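Local coordinates for PUM-HD domain-containing protein (Caenorhabditis elegans, PDB 7CGF), which probably binds the 3' untranslated regions of mRNAs through its Pumilio repeats, and is seen here as its RNA-binding domain in complex with RNA, at residues K89-G94 with E128-P133; D108-Y113 with S140-V145; N256-A261 with V300-K305. The protein carries 2 engineered substitutions. All coordinates share one frame; numbering follows the deposited sequence.

Contact 1 (K89-G94 with E128-P133); sequences KFFEYG and EKINEP
Lys129 NZ donates to two waters, with Glu92 OE1 standing off from NZ at 3.8 Å in a long salt bridge. The first water, 2.9 Å from Lys129 NZ, donates to Glu92 OE1 and accepts from Tyr93 N. The second lies 2.7 Å from Lys129 NZ, donates to Glu128 OE2 and has a weak link to Tyr93 OH. Glu92 OE2 turns to Lys125 and Glu128 OE1 to Lys161, tying both acids into a wider charge network. On the way to the waters the lysine and tyrosine side chains cross at about a right angle, Lys129 CD lying over the centre of one Tyr93 ring face, 3.7 Å from the centroid, a CH-pi contact. The bend at chi2 (-69°) turns the outer lysine chain across the ring. Nearer the backbone, Phe91 O presses tightly on Lys129 CB at 3.1 Å, while deeper in, Phe91 CD1 packs on Ile130 CG2 at 3.7 Å. The loop 89-94, in one predicted Pumilio repeat, is thus laid on the end of helix 119-129 in the next. The ammonium meets the acids mainly through water, so the pairing is probably modest and solvent-mediated, while its CD methylene packs on the tyrosine face.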
loop_
_atom_site.group_PDB
_atom_site.type_symbol
_atom_site.label_atom_id
_atom_site.label_comp_id
_atom_site.label_asym_id
_atom_site.label_seq_id
_atom_site.Cartn_x
_atom_site.Cartn_y
_atom_site.Cartn_z
ATOM N N LYS A 89 -14.802 17.949 -3.865
ATOM C CA LYS A 89 -15.889 18.283 -2.950
ATOM C C LYS A 89 -17.206 17.660 -3.386
ATOM O O LYS A 89 -18.050 17.342 -2.538
ATOM C CB LYS A 89 -16.065 19.802 -2.847
ATOM C CG LYS A 89 -15.015 20.519 -2.004
ATOM C CD LYS A 89 -15.014 19.974 -0.591
ATOM C CE LYS A 89 -14.242 20.867 0.371
ATOM N NZ LYS A 89 -14.172 20.232 1.737
ATOM N N PHE A 90 -17.419 17.500 -4.686
ATOM C CA PHE A 90 -18.685 16.963 -5.164
ATOM C C PHE A 90 -18.707 15.439 -5.243
ATOM O O PHE A 90 -19.700 14.871 -5.720
ATOM C CB PHE A 90 -19.039 17.591 -6.507
ATOM C CG PHE A 90 -19.496 19.010 -6.369
ATOM C CD1 PHE A 90 -20.764 19.285 -5.882
ATOM C CD2 PHE A 90 -18.647 20.053 -6.654
ATOM C CE1 PHE A 90 -21.191 20.603 -5.727
ATOM C CE2 PHE A 90 -19.057 21.366 -6.497
ATOM C CZ PHE A 90 -20.337 21.643 -6.039
ATOM N N PHE A 91 -17.653 14.762 -4.777
ATOM C CA PHE A 91 -17.706 13.326 -4.555
ATOM C C PHE A 91 -17.831 12.978 -3.079
ATOM O O PHE A 91 -17.812 11.796 -2.724
ATOM C CB PHE A 91 -16.460 12.637 -5.145
ATOM C CG PHE A 91 -16.538 12.400 -6.623
ATOM C CD1 PHE A 91 -17.598 11.697 -7.170
ATOM C CD2 PHE A 91 -15.534 12.853 -7.470
ATOM C CE1 PHE A 91 -17.670 11.462 -8.529
ATOM C CE2 PHE A 91 -15.589 12.613 -8.835
ATOM C CZ PHE A 91 -16.675 11.922 -9.367
ATOM N N GLU A 92 -17.964 13.974 -2.212
ATOM C CA GLU A 92 -18.058 13.718 -0.785
ATOM C C GLU A 92 -19.440 13.177 -0.424
ATOM O O GLU A 92 -20.419 13.353 -1.156
ATOM C CB GLU A 92 -17.796 14.988 0.028
ATOM C CG GLU A 92 -16.414 15.625 -0.145
ATOM C CD GLU A 92 -15.272 14.794 0.438
ATOM O OE1 GLU A 92 -15.514 13.928 1.316
ATOM O OE2 GLU A 92 -14.115 15.026 0.012
ATOM N N TYR A 93 -19.515 12.507 0.727
ATOM C CA TYR A 93 -20.828 12.235 1.301
ATOM C C TYR A 93 -21.545 13.559 1.527
ATOM O O TYR A 93 -20.944 14.545 1.963
ATOM C CB TYR A 93 -20.708 11.482 2.635
ATOM C CG TYR A 93 -19.978 10.154 2.603
ATOM C CD1 TYR A 93 -20.201 9.228 1.590
ATOM C CD2 TYR A 93 -19.065 9.826 3.605
ATOM C CE1 TYR A 93 -19.527 8.006 1.572
ATOM C CE2 TYR A 93 -18.391 8.605 3.600
ATOM C CZ TYR A 93 -18.624 7.706 2.584
ATOM O OH TYR A 93 -17.947 6.507 2.590
ATOM N N GLY A 94 -22.837 13.587 1.244
ATOM C CA GLY A 94 -23.583 14.817 1.278
ATOM C C GLY A 94 -23.777 15.434 -0.084
ATOM O O GLY A 94 -24.659 16.285 -0.249
ATOM N N GLU A 128 -13.388 6.072 -3.224
ATOM C CA GLU A 128 -13.537 6.013 -1.778
ATOM C C GLU A 128 -14.976 6.223 -1.336
ATOM O O GLU A 128 -15.390 5.679 -0.304
ATOM C CB GLU A 128 -12.642 7.075 -1.141
ATOM C CG GLU A 128 -12.836 7.310 0.340
ATOM C CD GLU A 128 -12.341 6.168 1.195
ATOM O OE1 GLU A 128 -11.537 5.341 0.692
ATOM O OE2 GLU A 128 -12.754 6.113 2.378
ATOM N N LYS A 129 -15.753 6.990 -2.091
ATOM C CA LYS A 129 -17.041 7.485 -1.604
ATOM C C LYS A 129 -18.261 6.915 -2.315
ATOM O O LYS A 129 -19.291 6.682 -1.665
ATOM C CB LYS A 129 -17.089 9.010 -1.711
ATOM C CG LYS A 129 -16.001 9.741 -0.902
ATOM C CD LYS A 129 -16.224 9.617 0.588
ATOM C CE LYS A 129 -15.214 10.461 1.365
ATOM N NZ LYS A 129 -15.434 10.412 2.836
ATOM N N ILE A 130 -18.196 6.691 -3.624
ATOM C CA ILE A 130 -19.415 6.495 -4.403
ATOM C C ILE A 130 -19.922 5.061 -4.349
ATOM O O ILE A 130 -19.212 4.132 -3.940
ATOM C CB ILE A 130 -19.221 6.939 -5.864
ATOM C CG1 ILE A 130 -18.282 5.979 -6.615
ATOM C CG2 ILE A 130 -18.755 8.392 -5.918
ATOM C CD1 ILE A 130 -17.808 6.501 -7.981
ATOM N N ASN A 131 -21.167 4.878 -4.777
ATOM C CA ASN A 131 -21.813 3.574 -4.717
ATOM C C ASN A 131 -21.230 2.614 -5.759
ATOM O O ASN A 131 -20.563 3.011 -6.718
ATOM C CB ASN A 131 -23.319 3.733 -4.921
ATOM C CG ASN A 131 -23.647 4.544 -6.147
ATOM O OD1 ASN A 131 -23.508 4.072 -7.274
ATOM N ND2 ASN A 131 -24.057 5.785 -5.939
ATOM N N GLU A 132 -21.516 1.327 -5.564
ATOM C CA GLU A 132 -20.853 0.295 -6.358
ATOM C C GLU A 132 -21.095 0.405 -7.864
ATOM O O GLU A 132 -20.124 0.237 -8.622
ATOM C CB GLU A 132 -21.270 -1.079 -5.831
ATOM C CG GLU A 132 -20.515 -2.226 -6.447
ATOM C CD GLU A 132 -20.948 -3.531 -5.842
ATOM O OE1 GLU A 132 -21.979 -4.086 -6.299
ATOM O OE2 GLU A 132 -20.286 -3.965 -4.884
ATOM N N PRO A 133 -22.314 0.659 -8.367
ATOM C CA PRO A 133 -22.475 0.837 -9.819
ATOM C C PRO A 133 -21.590 1.912 -10.424
ATOM O O PRO A 133 -21.112 1.752 -11.549
ATOM C CB PRO A 133 -23.963 1.197 -9.951
ATOM C CG PRO A 133 -24.591 0.485 -8.814
ATOM C CD PRO A 133 -23.624 0.633 -7.684
HETATM O O HOH W 1 -17.209 12.667 2.568
HETATM O O HOH W 2 -14.969 7.806 3.510
#

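Contact 2 (D108-Y113 with S140-V145); sequences DRVPEY and SQIRHV
Gln141 is the first residue of the second segment to touch the other, meeting Val110 and Pro111 at the point where one Pumilio repeat of the curved, all-helical PUF solenoid passes into the next: 108-113 belongs to the predicted repeat 105-140, and all but the first residue of 140-145 to its successor. Gln141 CB rests on Val110 CG1 at 3.7 Å. Its chain bends at chi2 (-78°), which brings the amide against the CG-CD side of the proline ring and places NE2 3.5 Å from Pro111 CD. The NE2 group is hydrogen-bonded to Ile107 O, just before the first segment, which helps to orient the amide. Ile142 follows, its CB directed away from the other segment; the terminal CD1 nevertheless swings back to Val110 CG1, 3.8 Å away, and the two side chains cross nearly at right angles. Val110 also touches Leu123 of helix 119-129, and Ile142 touches Ala114, making this the buried side of the contact. On the exposed side His144 turns the edge of its imidazole to Pro111 CG, a loose approach of 4.4 Å to ND1. Val145, at the N-cap position of the following helix, closes the far end on the proline and also touches Phe115. Its two methyls divide the work: CG1 lies 4.0 Å from Pro111 CB, and CG2 lies 3.9 Å from Pro111 O.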
loop_
_atom_site.group_PDB
_atom_site.type_symbol
_atom_site.label_atom_id
_atom_site.label_comp_id
_atom_site.label_asym_id
_atom_site.label_seq_id
_atom_site.Cartn_x
_atom_site.Cartn_y
_atom_site.Cartn_z
ATOM N N ASP A 108 -14.960 9.627 -19.739
ATOM C CA ASP A 108 -14.318 9.341 -21.020
ATOM C C ASP A 108 -12.803 9.487 -20.965
ATOM O O ASP A 108 -12.107 8.858 -21.771
ATOM C CB ASP A 108 -14.881 10.247 -22.119
ATOM C CG ASP A 108 -16.338 9.948 -22.450
ATOM O OD1 ASP A 108 -16.833 8.853 -22.113
ATOM O OD2 ASP A 108 -16.990 10.823 -23.062
ATOM N N ARG A 109 -12.270 10.278 -20.032
ATOM C CA ARG A 109 -10.830 10.470 -19.916
ATOM C C ARG A 109 -10.240 9.847 -18.658
ATOM O O ARG A 109 -9.086 10.144 -18.319
ATOM C CB ARG A 109 -10.490 11.959 -19.966
ATOM C CG ARG A 109 -10.809 12.584 -21.313
ATOM C CD ARG A 109 -10.060 13.875 -21.544
ATOM N NE ARG A 109 -10.330 14.377 -22.887
ATOM C CZ ARG A 109 -9.889 15.533 -23.377
ATOM N NH1 ARG A 109 -9.135 16.340 -22.637
ATOM N NH2 ARG A 109 -10.202 15.878 -24.620
ATOM N N VAL A 110 -10.992 9.000 -17.961
ATOM C CA VAL A 110 -10.458 8.258 -16.819
ATOM C C VAL A 110 -9.166 7.540 -17.199
ATOM O O VAL A 110 -8.224 7.537 -16.393
ATOM C CB VAL A 110 -11.502 7.283 -16.241
ATOM C CG1 VAL A 110 -10.848 6.178 -15.421
ATOM C CG2 VAL A 110 -12.510 8.046 -15.373
ATOM N N PRO A 111 -9.045 6.926 -18.383
ATOM C CA PRO A 111 -7.779 6.242 -18.700
ATOM C C PRO A 111 -6.572 7.168 -18.742
ATOM O O PRO A 111 -5.447 6.697 -18.533
ATOM C CB PRO A 111 -8.065 5.603 -20.067
ATOM C CG PRO A 111 -9.528 5.361 -20.051
ATOM C CD PRO A 111 -10.062 6.632 -19.409
ATOM N N GLU A 112 -6.762 8.467 -18.989
ATOM C CA GLU A 112 -5.673 9.433 -18.886
ATOM C C GLU A 112 -5.512 9.968 -17.466
ATOM O O GLU A 112 -4.382 10.102 -16.974
ATOM C CB GLU A 112 -5.910 10.604 -19.857
ATOM C CG GLU A 112 -6.180 10.177 -21.300
ATOM C CD GLU A 112 -6.867 11.264 -22.141
ATOM O OE1 GLU A 112 -6.706 12.474 -21.846
ATOM O OE2 GLU A 112 -7.576 10.903 -23.105
ATOM N N TYR A 113 -6.632 10.283 -16.805
ATOM C CA TYR A 113 -6.591 10.865 -15.465
ATOM C C TYR A 113 -5.881 9.952 -14.473
ATOM O O TYR A 113 -5.264 10.435 -13.516
ATOM C CB TYR A 113 -8.017 11.153 -14.967
ATOM C CG TYR A 113 -8.784 12.190 -15.787
ATOM C CD1 TYR A 113 -8.121 13.208 -16.472
ATOM C CD2 TYR A 113 -10.167 12.121 -15.889
ATOM C CE1 TYR A 113 -8.833 14.151 -17.235
ATOM C CE2 TYR A 113 -10.889 13.071 -16.645
ATOM C CZ TYR A 113 -10.217 14.071 -17.307
ATOM O OH TYR A 113 -10.933 14.985 -18.066
ATOM N N SER A 140 -14.405 0.143 -15.352
ATOM C CA SER A 140 -14.553 -0.294 -16.739
ATOM C C SER A 140 -13.639 0.490 -17.676
ATOM O O SER A 140 -13.244 -0.019 -18.733
ATOM C CB SER A 140 -16.017 -0.175 -17.169
ATOM O OG SER A 140 -16.321 1.161 -17.555
ATOM N N GLN A 141 -13.277 1.718 -17.300
ATOM C CA GLN A 141 -12.300 2.497 -18.052
ATOM C C GLN A 141 -10.872 2.153 -17.648
ATOM O O GLN A 141 -9.983 2.072 -18.505
ATOM C CB GLN A 141 -12.565 3.988 -17.845
ATOM C CG GLN A 141 -13.748 4.489 -18.646
ATOM C CD GLN A 141 -13.379 4.689 -20.105
ATOM O OE1 GLN A 141 -13.114 3.735 -20.826
ATOM N NE2 GLN A 141 -13.337 5.948 -20.541
ATOM N N ILE A 142 -10.631 1.959 -16.348
ATOM C CA ILE A 142 -9.322 1.518 -15.870
ATOM C C ILE A 142 -8.909 0.225 -16.561
ATOM O O ILE A 142 -7.712 -0.014 -16.787
ATOM C CB ILE A 142 -9.352 1.379 -14.328
ATOM C CG1 ILE A 142 -9.541 2.758 -13.678
ATOM C CG2 ILE A 142 -8.090 0.724 -13.797
ATOM C CD1 ILE A 142 -8.403 3.714 -13.917
ATOM N N ARG A 143 -9.894 -0.600 -16.941
ATOM C CA ARG A 143 -9.649 -1.858 -17.647
ATOM C C ARG A 143 -8.730 -1.663 -18.846
ATOM O O ARG A 143 -7.875 -2.513 -19.137
ATOM C CB ARG A 143 -10.988 -2.436 -18.112
ATOM C CG ARG A 143 -11.342 -3.795 -17.574
ATOM C CD ARG A 143 -12.722 -4.216 -18.070
ATOM N NE ARG A 143 -13.543 -4.691 -16.959
ATOM C CZ ARG A 143 -13.566 -5.953 -16.547
ATOM N NH1 ARG A 143 -14.328 -6.306 -15.514
ATOM N NH2 ARG A 143 -12.827 -6.859 -17.176
ATOM N N HIS A 144 -8.889 -0.542 -19.550
ATOM C CA HIS A 144 -8.175 -0.316 -20.800
ATOM C C HIS A 144 -6.695 -0.032 -20.605
ATOM O O HIS A 144 -5.934 -0.134 -21.577
ATOM C CB HIS A 144 -8.817 0.844 -21.564
ATOM C CG HIS A 144 -10.257 0.620 -21.867
ATOM N ND1 HIS A 144 -11.235 1.551 -21.590
ATOM C CD2 HIS A 144 -10.893 -0.448 -22.400
ATOM C CE1 HIS A 144 -12.409 1.073 -21.955
ATOM N NE2 HIS A 144 -12.231 -0.143 -22.440
ATOM N N VAL A 145 -6.274 0.339 -19.395
ATOM C CA VAL A 145 -4.890 0.731 -19.147
ATOM C C VAL A 145 -4.321 0.052 -17.904
ATOM O O VAL A 145 -3.336 0.532 -17.343
ATOM C CB VAL A 145 -4.766 2.268 -19.020
ATOM C CG1 VAL A 145 -5.028 2.950 -20.363
ATOM C CG2 VAL A 145 -5.763 2.805 -17.979
#

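Contact 3 (N256-A261 with V300-K305); sequences NLFEFA and VVQMMK
Met303 reaches from helix 299-304 into the hollow that Leu257 and Ala261, one turn apart, form on helix 257-261. Its sulfur is the first bump: SD sits 3.9 Å from Leu257 CD2, with the leucine and methionine chains crossing at about a right angle. From there the chain bends at chi3, and this turn drops the methyl CE onto Ala261 CB at 3.7 Å. The small alanine makes the floor of the hollow and the branched leucine one wall. Met303 CG passes the Phe258 ring obliquely at 4.3 Å from CD1, so the ring borders the base of the methionine chain. The two short helices run nearly parallel, 16° apart, with their axes 10.4 Å from each other, and the methionine fills much of the space between them, meeting Leu257 and Ala261. Such side-by-side packing of helices from successive repeats is how a Pumilio domain builds its curved solenoid; here the predicted repeats are 252-287 and 294-331. Helix 309-319 backs the methionine through Ala309 and Val313, and helix 279-290 backs Leu257. At the partly exposed border the Phe258 ring rests against the start of the Gln302 side chain. Its CE1 is set against Gln302 CB at 3.7 Å, with CG swung opposite the backbone N (chi1 -174°) to bring the ring across. The glutamine chain runs on past the ring and holds OE1 above one face, offset toward the rim and 3.8 Å from Phe258 CE1. Ring and amide planes stand 55° apart, and the amide is steadied from its other end, where Gln302 NE2 is hydrogen-bonded to Val297 O.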
loop_
_atom_site.group_PDB
_atom_site.type_symbol
_atom_site.label_atom_id
_atom_site.label_comp_id
_atom_site.label_asym_id
_atom_site.label_seq_id
_atom_site.Cartn_x
_atom_site.Cartn_y
_atom_site.Cartn_z
ATOM N N ASN A 256 17.162 -23.297 4.374
ATOM C CA ASN A 256 18.166 -22.392 3.833
ATOM C C ASN A 256 18.383 -21.217 4.769
ATOM O O ASN A 256 18.544 -20.077 4.328
ATOM C CB ASN A 256 17.764 -21.915 2.443
ATOM C CG ASN A 256 17.593 -23.065 1.474
ATOM O OD1 ASN A 256 18.563 -23.524 0.869
ATOM N ND2 ASN A 256 16.366 -23.558 1.345
ATOM N N LEU A 257 18.426 -21.496 6.078
ATOM C CA LEU A 257 18.291 -20.448 7.090
ATOM C C LEU A 257 19.450 -19.461 7.047
ATOM O O LEU A 257 19.238 -18.246 7.132
ATOM C CB LEU A 257 18.181 -21.072 8.484
ATOM C CG LEU A 257 18.017 -20.085 9.645
ATOM C CD1 LEU A 257 16.711 -19.313 9.541
ATOM C CD2 LEU A 257 18.112 -20.786 10.993
ATOM N N PHE A 258 20.681 -19.956 6.940
ATOM C CA PHE A 258 21.812 -19.037 6.946
ATOM C C PHE A 258 21.764 -18.091 5.752
ATOM O O PHE A 258 21.984 -16.884 5.901
ATOM C CB PHE A 258 23.126 -19.809 6.968
ATOM C CG PHE A 258 24.315 -18.926 7.120
ATOM C CD1 PHE A 258 24.598 -18.345 8.340
ATOM C CD2 PHE A 258 25.127 -18.641 6.040
ATOM C CE1 PHE A 258 25.690 -17.508 8.491
ATOM C CE2 PHE A 258 26.214 -17.805 6.188
ATOM C CZ PHE A 258 26.489 -17.237 7.412
ATOM N N GLU A 259 21.452 -18.612 4.565
ATOM C CA GLU A 259 21.408 -17.753 3.387
ATOM C C GLU A 259 20.301 -16.708 3.503
ATOM O O GLU A 259 20.532 -15.528 3.222
ATOM C CB GLU A 259 21.232 -18.596 2.126
ATOM C CG GLU A 259 22.507 -19.322 1.708
ATOM C CD GLU A 259 23.701 -18.384 1.611
ATOM O OE1 GLU A 259 23.629 -17.410 0.827
ATOM O OE2 GLU A 259 24.701 -18.612 2.333
ATOM N N PHE A 260 19.106 -17.111 3.948
ATOM C CA PHE A 260 18.017 -16.139 4.079
ATOM C C PHE A 260 18.337 -15.087 5.128
ATOM O O PHE A 260 18.041 -13.898 4.944
ATOM C CB PHE A 260 16.702 -16.841 4.425
ATOM C CG PHE A 260 15.923 -17.289 3.225
ATOM C CD1 PHE A 260 16.215 -18.495 2.608
ATOM C CD2 PHE A 260 14.878 -16.528 2.741
ATOM C CE1 PHE A 260 15.504 -18.916 1.503
ATOM C CE2 PHE A 260 14.154 -16.941 1.639
ATOM C CZ PHE A 260 14.479 -18.137 1.009
ATOM N N ALA A 261 18.984 -15.495 6.223
ATOM C CA ALA A 261 19.176 -14.592 7.350
ATOM C C ALA A 261 20.283 -13.571 7.112
ATOM O O ALA A 261 20.266 -12.499 7.729
ATOM C CB ALA A 261 19.494 -15.396 8.613
ATOM N N VAL A 300 23.065 -20.622 14.572
ATOM C CA VAL A 300 22.651 -19.469 15.371
ATOM C C VAL A 300 23.860 -18.650 15.811
ATOM O O VAL A 300 23.781 -17.417 15.908
ATOM C CB VAL A 300 21.788 -19.924 16.572
ATOM C CG1 VAL A 300 22.559 -20.912 17.483
ATOM C CG2 VAL A 300 21.280 -18.722 17.358
ATOM N N VAL A 301 24.997 -19.309 16.051
ATOM C CA VAL A 301 26.217 -18.599 16.417
ATOM C C VAL A 301 26.747 -17.797 15.233
ATOM O O VAL A 301 27.048 -16.604 15.359
ATOM C CB VAL A 301 27.267 -19.594 16.942
ATOM C CG1 VAL A 301 28.559 -18.869 17.277
ATOM C CG2 VAL A 301 26.713 -20.337 18.151
ATOM N N GLN A 302 26.851 -18.437 14.062
ATOM C CA GLN A 302 27.245 -17.733 12.846
ATOM C C GLN A 302 26.319 -16.556 12.570
ATOM O O GLN A 302 26.771 -15.475 12.171
ATOM C CB GLN A 302 27.235 -18.689 11.658
ATOM C CG GLN A 302 28.058 -19.950 11.862
ATOM C CD GLN A 302 27.945 -20.917 10.702
ATOM O OE1 GLN A 302 27.854 -20.509 9.546
ATOM N NE2 GLN A 302 27.933 -22.211 11.009
ATOM N N MET A 303 25.019 -16.747 12.794
ATOM C CA MET A 303 24.051 -15.682 12.551
ATOM C C MET A 303 24.305 -14.479 13.449
ATOM O O MET A 303 24.151 -13.332 13.020
ATOM C CB MET A 303 22.635 -16.229 12.756
ATOM C CG MET A 303 22.177 -17.134 11.622
ATOM S SD MET A 303 20.616 -17.961 12.024
ATOM C CE MET A 303 19.494 -16.571 12.126
ATOM N N MET A 304 24.696 -14.712 14.700
ATOM C CA MET A 304 24.913 -13.604 15.620
ATOM C C MET A 304 26.113 -12.755 15.222
ATOM O O MET A 304 26.207 -11.602 15.654
ATOM C CB MET A 304 25.089 -14.133 17.046
ATOM C CG MET A 304 23.812 -14.687 17.658
ATOM S SD MET A 304 24.073 -15.479 19.258
ATOM C CE MET A 304 24.223 -14.031 20.299
ATOM N N LYS A 305 27.020 -13.297 14.415
ATOM C CA LYS A 305 28.180 -12.566 13.929
ATOM C C LYS A 305 27.883 -11.732 12.688
ATOM O O LYS A 305 28.779 -11.027 12.212
ATOM C CB LYS A 305 29.320 -13.540 13.615
ATOM C CG LYS A 305 29.865 -14.287 14.832
ATOM C CD LYS A 305 30.750 -15.454 14.412
ATOM C CE LYS A 305 31.327 -16.165 15.628
ATOM N NZ LYS A 305 31.964 -17.465 15.281
#

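Overall arrangement
From the N terminus, the chain first passes 89-94, then 108-113, before contact 1 closes its loop at 128-133 and contact 2 closes at 140-145. Their segments therefore alternate, and the two contacts cross without touching, about 8 Å apart at their nearest atoms; the segments of both include part of helix 132-142, its start in contact 1 and its end in contact 2. Contact 1 joins the predicted repeat 69-104 to 105-140, and contact 2 joins the start of 105-140 to its junction with 141-176. Contact 3 follows in series, opening at 256-261 and closing at 300-305, where it ties the last two predicted repeats. Its centre lies about 51 Å from that of contact 1, on the opposite side of the chain's centre.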